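Local atomic coordinates of surface presentation of antigens protein SpaS (Shigella flexneri, PDB entry 2VT1), a protein that is an inner-membrane protein of the type III secretion exporter family, required for invasion and for secretion and surface presentation of the Ipa invasion antigens. Residues Ile8-Asn11 and Ala17-Ile20; Ala50-Lys55 and Phe65-Glu70; Lys55-Thr58 and Phe62-Phe65. One frame throughout, in Å; residues are numbered along the deposited sequence.

Contact 1. Residues Ile8-Asn11 and Ala17-Ile20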
loop_
_atom_site.group_PDB
_atom_site.type_symbol
_atom_site.label_atom_id
_atom_site.label_comp_id
_atom_site.label_asym_id
_atom_site.label_seq_id
_atom_site.Cartn_x
_atom_site.Cartn_y
_atom_site.Cartn_z
ATOM N N ILE B 8 0.949 -0.871 -2.271
ATOM C CA ILE B 8 0.810 -0.409 -3.652
ATOM C C ILE B 8 1.930 -0.936 -4.548
ATOM O O ILE B 8 3.116 -0.773 -4.277
ATOM C CB ILE B 8 0.775 1.124 -3.754
ATOM C CG1 ILE B 8 -0.327 1.706 -2.879
ATOM C CG2 ILE B 8 0.563 1.551 -5.197
ATOM C CD1 ILE B 8 -1.698 1.492 -3.398
ATOM N N TYR B 9 1.518 -1.580 -5.630
ATOM C CA TYR B 9 2.422 -2.072 -6.646
ATOM C C TYR B 9 2.240 -1.234 -7.910
ATOM O O TYR B 9 1.212 -0.599 -8.069
ATOM C CB TYR B 9 2.051 -3.520 -6.922
ATOM C CG TYR B 9 2.793 -4.104 -8.073
ATOM C CD1 TYR B 9 4.136 -4.416 -7.961
ATOM C CD2 TYR B 9 2.155 -4.349 -9.273
ATOM C CE1 TYR B 9 4.834 -4.955 -9.021
ATOM C CE2 TYR B 9 2.846 -4.885 -10.340
ATOM C CZ TYR B 9 4.185 -5.185 -10.207
ATOM O OH TYR B 9 4.873 -5.725 -11.268
ATOM N N PHE B 10 3.209 -1.222 -8.821
ATOM C CA PHE B 10 2.989 -0.522 -10.103
ATOM C C PHE B 10 3.840 -1.048 -11.250
ATOM O O PHE B 10 5.047 -1.173 -11.119
ATOM C CB PHE B 10 3.225 0.982 -9.945
ATOM C CG PHE B 10 2.859 1.793 -11.162
ATOM C CD1 PHE B 10 1.535 1.977 -11.518
ATOM C CD2 PHE B 10 3.835 2.390 -11.936
ATOM C CE1 PHE B 10 1.200 2.717 -12.635
ATOM C CE2 PHE B 10 3.495 3.142 -13.055
ATOM C CZ PHE B 10 2.182 3.302 -13.399
ATOM N N ASN B 11 3.191 -1.340 -12.376
ATOM C CA ASN B 11 3.878 -1.741 -13.618
ATOM C C ASN B 11 3.141 -1.186 -14.838
ATOM O O ASN B 11 2.009 -1.578 -15.130
ATOM C CB ASN B 11 3.989 -3.268 -13.724
ATOM C CG ASN B 11 4.811 -3.709 -14.921
ATOM O OD1 ASN B 11 5.270 -2.888 -15.715
ATOM N ND2 ASN B 11 5.004 -5.014 -15.052
ATOM N N ALA B 17 -2.861 2.246 -14.113
ATOM C CA ALA B 17 -3.308 2.370 -12.737
ATOM C C ALA B 17 -2.442 1.534 -11.810
ATOM O O ALA B 17 -2.063 0.414 -12.168
ATOM C CB ALA B 17 -4.749 1.930 -12.624
ATOM N N PRO B 18 -2.128 2.076 -10.615
ATOM C CA PRO B 18 -1.471 1.321 -9.533
ATOM C C PRO B 18 -2.328 0.148 -9.068
ATOM O O PRO B 18 -3.504 0.122 -9.338
ATOM C CB PRO B 18 -1.315 2.363 -8.409
ATOM C CG PRO B 18 -1.358 3.695 -9.107
ATOM C CD PRO B 18 -2.309 3.496 -10.269
ATOM N N PHE B 19 -1.742 -0.803 -8.361
ATOM C CA PHE B 19 -2.440 -2.026 -7.975
ATOM C C PHE B 19 -2.316 -2.216 -6.465
ATOM O O PHE B 19 -1.225 -2.115 -5.917
ATOM C CB PHE B 19 -1.818 -3.208 -8.726
ATOM C CG PHE B 19 -2.289 -4.570 -8.272
ATOM C CD1 PHE B 19 -3.267 -5.246 -8.971
ATOM C CD2 PHE B 19 -1.715 -5.190 -7.188
ATOM C CE1 PHE B 19 -3.685 -6.498 -8.583
ATOM C CE2 PHE B 19 -2.134 -6.454 -6.788
ATOM C CZ PHE B 19 -3.108 -7.111 -7.492
ATOM N N ILE B 20 -3.443 -2.445 -5.798
ATOM C CA ILE B 20 -3.469 -2.673 -4.348
ATOM C C ILE B 20 -3.143 -4.131 -4.005
ATOM O O ILE B 20 -3.917 -5.028 -4.322
ATOM C CB ILE B 20 -4.845 -2.312 -3.738
ATOM C CG1 ILE B 20 -5.093 -0.799 -3.843
ATOM C CG2 ILE B 20 -4.925 -2.822 -2.268
ATOM C CD1 ILE B 20 -6.523 -0.372 -3.567
HETATM O O HOH W 1 0.181 -0.903 -12.922
#
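I8 and P18 meet at the apolar centre, lying side by side and pointing the same way, with CG2 of I8 3.8 Å from CB of P18. The isoleucine also reaches across to its cross-strand partner I20: with CG1 anti to its carbonyl carbon (chi1 -55°), it brings CD1 of I8 4.1 Å from CG1 of I20. F10 also meets P18, its ring turning an edge to the proline backbone, CD1 of F10 standing 3.7 Å from CA of P18, while the carbonyl carbon of A17 lies at the same edge and in the ring plane. This apolar side is covered by helix 68-80, where V71 packs on I8 and P18, L68 on P18, and I75 on F10. I8 also pairs with an antiparallel strand of another chain, so the sheet runs on across that interface.

On the other face of the sheet, Y9 and F19 pass one another obliquely: CB of Y9 lies 4.1 Å from CD2 of F19. Here F62, from the strand beyond, meets the F19 ring edge-to-face.

The backbones between these two faces are joined by a reciprocal pair of hydrogen bonds. N of Y9 gives a nearly straight one (176°) to O of F19 at 2.8 Å, and N of F19 returns one to O of Y9 at 3.0 Å, this time with the donor tilted from the carbonyl plane. Toward the loop the direct bonding gives way to a water, which accepts from N of N11 and lies 2.7 Å from O of A17, to which it can donate.

The Y9-F19 hydrogen-bonded pair beside the I8-I20 non-hydrogen-bonded pair gives the alternation of an antiparallel ladder, here the loop-end part of the beta hairpin made by the consecutive strands 4-9 and 19-25.

Contact 2. Residues Ala50-Lys55 and Phe65-Glu70; sequences ARKLYK and FEHLDE
H67 and E70 reach across to K52 and L53, making a helix-to-helix contact between the flank of helix 47-56 and the entry into helix 68-80, in the cytoplasmic domain of this exporter. Earlier in the segment, CB of E66 covers one face of the H67 imidazole, 4.1 Å above the plane over its centre.

H67 itself points toward the other helix, and the K52 and H67 side chains cross at a slant, with CE of K52 3.5 Å from CD2 of H67. Nearer the backbone, CD2 of L53 is 4.3 Å from CB of H67. T56 also packs on this histidine, and a weak hydrogen bond from N of H67 to OD1 of D64 ties it back to the loop. L68 points away from helix 47-56 and packs on A17 and P18 of the hairpin.

E70 closes the contact from the first turn of its helix. CG is anti to the backbone N (chi1 -174°) and the chain stays extended beyond it, which carries the carboxylate out to meet the lysine coming from the opposite direction. The salt bridge uses the syn lone pair of E70 OE1, 2.9 Å from K52 NZ.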
loop_
_atom_site.group_PDB
_atom_site.type_symbol
_atom_site.label_atom_id
_atom_site.label_comp_id
_atom_site.label_asym_id
_atom_site.label_seq_id
_atom_site.Cartn_x
_atom_site.Cartn_y
_atom_site.Cartn_z
ATOM N N ALA B 50 -5.333 6.917 2.542
ATOM C CA ALA B 50 -5.451 5.634 3.209
ATOM C C ALA B 50 -6.926 5.282 3.472
ATOM O O ALA B 50 -7.393 4.194 3.121
ATOM C CB ALA B 50 -4.657 5.662 4.494
ATOM N N ARG B 51 -7.658 6.219 4.064
ATOM C CA ARG B 51 -9.090 6.078 4.331
ATOM C C ARG B 51 -9.935 5.842 3.090
ATOM O O ARG B 51 -10.808 4.977 3.057
ATOM C CB ARG B 51 -9.610 7.356 4.982
ATOM C CG ARG B 51 -9.604 7.402 6.506
ATOM C CD ARG B 51 -10.617 8.470 6.985
ATOM N NE ARG B 51 -10.241 9.127 8.240
ATOM C CZ ARG B 51 -9.669 10.333 8.331
ATOM N NH1 ARG B 51 -9.362 10.848 9.523
ATOM N NH2 ARG B 51 -9.396 11.035 7.233
ATOM N N LYS B 52 -9.702 6.681 2.091
ATOM C CA LYS B 52 -10.372 6.604 0.810
ATOM C C LYS B 52 -10.291 5.204 0.225
ATOM O O LYS B 52 -11.300 4.604 -0.145
ATOM C CB LYS B 52 -9.650 7.568 -0.117
ATOM C CG LYS B 52 -10.470 8.330 -1.085
ATOM C CD LYS B 52 -9.831 9.729 -1.225
ATOM C CE LYS B 52 -10.047 10.346 -2.587
ATOM N NZ LYS B 52 -9.713 11.805 -2.557
ATOM N N LEU B 53 -9.071 4.700 0.111
ATOM C CA LEU B 53 -8.832 3.426 -0.554
ATOM C C LEU B 53 -9.438 2.312 0.267
ATOM O O LEU B 53 -10.029 1.381 -0.269
ATOM C CB LEU B 53 -7.327 3.193 -0.766
ATOM C CG LEU B 53 -6.605 4.208 -1.657
ATOM C CD1 LEU B 53 -5.092 3.943 -1.692
ATOM C CD2 LEU B 53 -7.195 4.203 -3.074
ATOM N N TYR B 54 -9.313 2.415 1.581
ATOM C CA TYR B 54 -9.897 1.416 2.455
ATOM C C TYR B 54 -11.420 1.363 2.310
ATOM O O TYR B 54 -12.019 0.272 2.363
ATOM C CB TYR B 54 -9.526 1.698 3.909
ATOM C CG TYR B 54 -10.236 0.775 4.866
ATOM C CD1 TYR B 54 -11.248 1.241 5.679
ATOM C CD2 TYR B 54 -9.920 -0.569 4.916
ATOM C CE1 TYR B 54 -11.909 0.398 6.534
ATOM C CE2 TYR B 54 -10.564 -1.408 5.768
ATOM C CZ TYR B 54 -11.562 -0.924 6.570
ATOM O OH TYR B 54 -12.220 -1.774 7.422
ATOM N N LYS B 55 -12.046 2.535 2.127
ATOM C CA LYS B 55 -13.508 2.626 2.049
ATOM C C LYS B 55 -14.052 2.271 0.661
ATOM O O LYS B 55 -15.255 2.010 0.523
ATOM C CB LYS B 55 -14.011 4.030 2.428
ATOM C CG LYS B 55 -13.759 4.477 3.875
ATOM C CD LYS B 55 -14.371 3.546 4.922
ATOM C CE LYS B 55 -15.898 3.684 5.054
ATOM N NZ LYS B 55 -16.540 2.663 5.968
ATOM N N PHE B 65 -10.204 4.714 -11.709
ATOM C CA PHE B 65 -9.782 5.913 -12.448
ATOM C C PHE B 65 -9.844 7.146 -11.579
ATOM O O PHE B 65 -9.040 8.058 -11.723
ATOM C CB PHE B 65 -10.637 6.130 -13.708
ATOM N N GLU B 66 -10.798 7.161 -10.660
ATOM C CA GLU B 66 -11.046 8.326 -9.824
ATOM C C GLU B 66 -9.871 8.660 -8.894
ATOM O O GLU B 66 -9.632 9.824 -8.600
ATOM C CB GLU B 66 -12.332 8.112 -9.009
ATOM N N HIS B 67 -9.138 7.643 -8.437
ATOM C CA HIS B 67 -8.114 7.846 -7.396
ATOM C C HIS B 67 -6.715 7.581 -7.920
ATOM O O HIS B 67 -5.741 7.701 -7.192
ATOM C CB HIS B 67 -8.372 6.944 -6.189
ATOM C CG HIS B 67 -9.776 7.004 -5.685
ATOM N ND1 HIS B 67 -10.590 5.893 -5.618
ATOM C CD2 HIS B 67 -10.524 8.044 -5.243
ATOM C CE1 HIS B 67 -11.774 6.243 -5.147
ATOM N NE2 HIS B 67 -11.761 7.542 -4.911
ATOM N N LEU B 68 -6.637 7.236 -9.193
ATOM C CA LEU B 68 -5.394 6.874 -9.838
ATOM C C LEU B 68 -4.250 7.900 -9.665
ATOM O O LEU B 68 -3.140 7.552 -9.258
ATOM C CB LEU B 68 -5.702 6.687 -11.316
ATOM C CG LEU B 68 -4.749 5.877 -12.178
ATOM C CD1 LEU B 68 -5.302 5.838 -13.598
ATOM C CD2 LEU B 68 -3.336 6.454 -12.144
ATOM N N ASP B 69 -4.514 9.152 -10.008
ATOM C CA ASP B 69 -3.502 10.218 -9.941
ATOM C C ASP B 69 -3.076 10.554 -8.508
ATOM O O ASP B 69 -1.936 10.894 -8.254
ATOM C CB ASP B 69 -4.050 11.496 -10.593
ATOM C CG ASP B 69 -3.551 11.704 -12.013
ATOM O OD1 ASP B 69 -4.404 11.821 -12.923
ATOM O OD2 ASP B 69 -2.315 11.751 -12.229
ATOM N N GLU B 70 -4.007 10.491 -7.573
ATOM C CA GLU B 70 -3.691 10.747 -6.163
ATOM C C GLU B 70 -2.718 9.698 -5.636
ATOM O O GLU B 70 -1.903 9.989 -4.763
ATOM C CB GLU B 70 -4.968 10.752 -5.317
ATOM C CG GLU B 70 -4.742 11.155 -3.867
ATOM C CD GLU B 70 -6.035 11.340 -3.083
ATOM O OE1 GLU B 70 -7.131 11.172 -3.671
ATOM O OE2 GLU B 70 -5.948 11.659 -1.875
#

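Contact 3. Residues Lys55-Thr58 and Phe62-Phe65; sequences KTHT and FVDF
H57 and D64 make the one hydrogen bond that joins the segments: N of D64 donates to NE2 of H57 at 3.1 Å, with an N-H...N angle of 152° and the donor close to the ring plane. The other nitrogen is bonded within its own segment, ND1 of H57 donating to OG1 of T56 at 2.8 Å, though this partner sits 29° out of the plane. With one nitrogen accepting and the other donating, the two bonds fix the rotation of the imidazole and are consistent with a neutral ring protonated at ND1. T56 OG1 is bonded in turn to O of K52, so the ring is steered from the last turn of the helix.

The second kind of approach is polar but looser. The D64 carboxylate is inclined 51° to the ring, and its OD2 lies 3.4 Å from CE1 of H57; O of F62 lies at the ring edge, 3.7 Å from CD2 of H57.

Van der Waals contact completes the fit, with CA of V63 3.6 Å from NE2 of H57.

H57 is the first residue to leave helix 47-56, and its side chain bridges to the loop between strand 61-62 and helix 68-80, while H57 and V63 both pack on I20 of strand 19-25.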
loop_
_atom_site.group_PDB
_atom_site.type_symbol
_atom_site.label_atom_id
_atom_site.label_comp_id
_atom_site.label_asym_id
_atom_site.label_seq_id
_atom_site.Cartn_x
_atom_site.Cartn_y
_atom_site.Cartn_z
ATOM N N LYS B 55 -12.046 2.535 2.127
ATOM C CA LYS B 55 -13.508 2.626 2.049
ATOM C C LYS B 55 -14.052 2.271 0.661
ATOM O O LYS B 55 -15.255 2.010 0.523
ATOM C CB LYS B 55 -14.011 4.030 2.428
ATOM C CG LYS B 55 -13.759 4.477 3.875
ATOM C CD LYS B 55 -14.371 3.546 4.922
ATOM C CE LYS B 55 -15.898 3.684 5.054
ATOM N NZ LYS B 55 -16.540 2.663 5.968
ATOM N N THR B 56 -13.186 2.251 -0.360
ATOM C CA THR B 56 -13.637 2.063 -1.749
ATOM C C THR B 56 -13.117 0.810 -2.472
ATOM O O THR B 56 -13.644 0.464 -3.528
ATOM C CB THR B 56 -13.266 3.268 -2.663
ATOM O OG1 THR B 56 -11.863 3.526 -2.577
ATOM C CG2 THR B 56 -14.038 4.514 -2.274
ATOM N N HIS B 57 -12.091 0.150 -1.939
ATOM C CA HIS B 57 -11.435 -0.934 -2.676
ATOM C C HIS B 57 -11.325 -2.252 -1.911
ATOM O O HIS B 57 -11.338 -2.284 -0.679
ATOM C CB HIS B 57 -10.033 -0.514 -3.124
ATOM C CG HIS B 57 -10.020 0.472 -4.255
ATOM N ND1 HIS B 57 -10.157 1.831 -4.063
ATOM C CD2 HIS B 57 -9.859 0.298 -5.588
ATOM C CE1 HIS B 57 -10.099 2.447 -5.230
ATOM N NE2 HIS B 57 -9.927 1.539 -6.172
ATOM N N THR B 58 -11.232 -3.339 -2.673
ATOM C CA THR B 58 -10.899 -4.648 -2.134
ATOM C C THR B 58 -9.441 -4.961 -2.492
ATOM O O THR B 58 -8.879 -4.358 -3.400
ATOM C CB THR B 58 -11.854 -5.757 -2.688
ATOM O OG1 THR B 58 -11.455 -6.125 -4.014
ATOM C CG2 THR B 58 -13.281 -5.262 -2.723
ATOM N N PHE B 62 -6.907 -3.135 -9.036
ATOM C CA PHE B 62 -6.343 -1.886 -9.529
ATOM C C PHE B 62 -7.080 -0.686 -8.979
ATOM O O PHE B 62 -8.269 -0.753 -8.726
ATOM C CB PHE B 62 -6.352 -1.870 -11.052
ATOM C CG PHE B 62 -5.444 -2.885 -11.643
ATOM C CD1 PHE B 62 -5.908 -4.155 -11.930
ATOM C CD2 PHE B 62 -4.110 -2.594 -11.855
ATOM C CE1 PHE B 62 -5.067 -5.109 -12.442
ATOM C CE2 PHE B 62 -3.263 -3.550 -12.372
ATOM C CZ PHE B 62 -3.745 -4.808 -12.666
ATOM N N VAL B 63 -6.361 0.409 -8.770
ATOM C CA VAL B 63 -6.980 1.615 -8.262
ATOM C C VAL B 63 -7.900 2.149 -9.355
ATOM O O VAL B 63 -7.533 2.160 -10.524
ATOM C CB VAL B 63 -5.929 2.653 -7.840
ATOM C CG1 VAL B 63 -6.597 3.929 -7.340
ATOM C CG2 VAL B 63 -5.042 2.073 -6.767
ATOM N N ASP B 64 -9.104 2.565 -8.975
ATOM C CA ASP B 64 -10.088 3.033 -9.941
ATOM C C ASP B 64 -9.695 4.393 -10.516
ATOM O O ASP B 64 -8.937 5.128 -9.896
ATOM C CB ASP B 64 -11.478 3.079 -9.302
ATOM C CG ASP B 64 -11.549 4.027 -8.130
ATOM O OD1 ASP B 64 -10.731 4.963 -8.085
ATOM O OD2 ASP B 64 -12.423 3.835 -7.255
ATOM N N PHE B 65 -10.204 4.714 -11.709
ATOM C CA PHE B 65 -9.782 5.913 -12.448
ATOM C C PHE B 65 -9.844 7.146 -11.579
ATOM O O PHE B 65 -9.040 8.058 -11.723
ATOM C CB PHE B 65 -10.637 6.130 -13.708
#

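Overall arrangement
Contact 1 is the backbone-bonded hairpin, with a buried apolar face of I8, P18 and I20; contacts 2 and 3 lie nearer the surface and rely on side chains. Both of these start from helix 47-56 and their centres are only about 6 Å apart: contact 2 ties the helix flank to helix 68-80 with a salt bridge, contact 3 ties its end to the loop leading into helix 68-80 with a bond from a backbone N-H to a histidine nitrogen. CE1 of H57 lies 3.5 Å from ND1 of H67, so the two histidines pack together. The hairpin joins both: L68 packs on A17 and P18, and O of P18 probably bonds N of V63 at 2.9 Å.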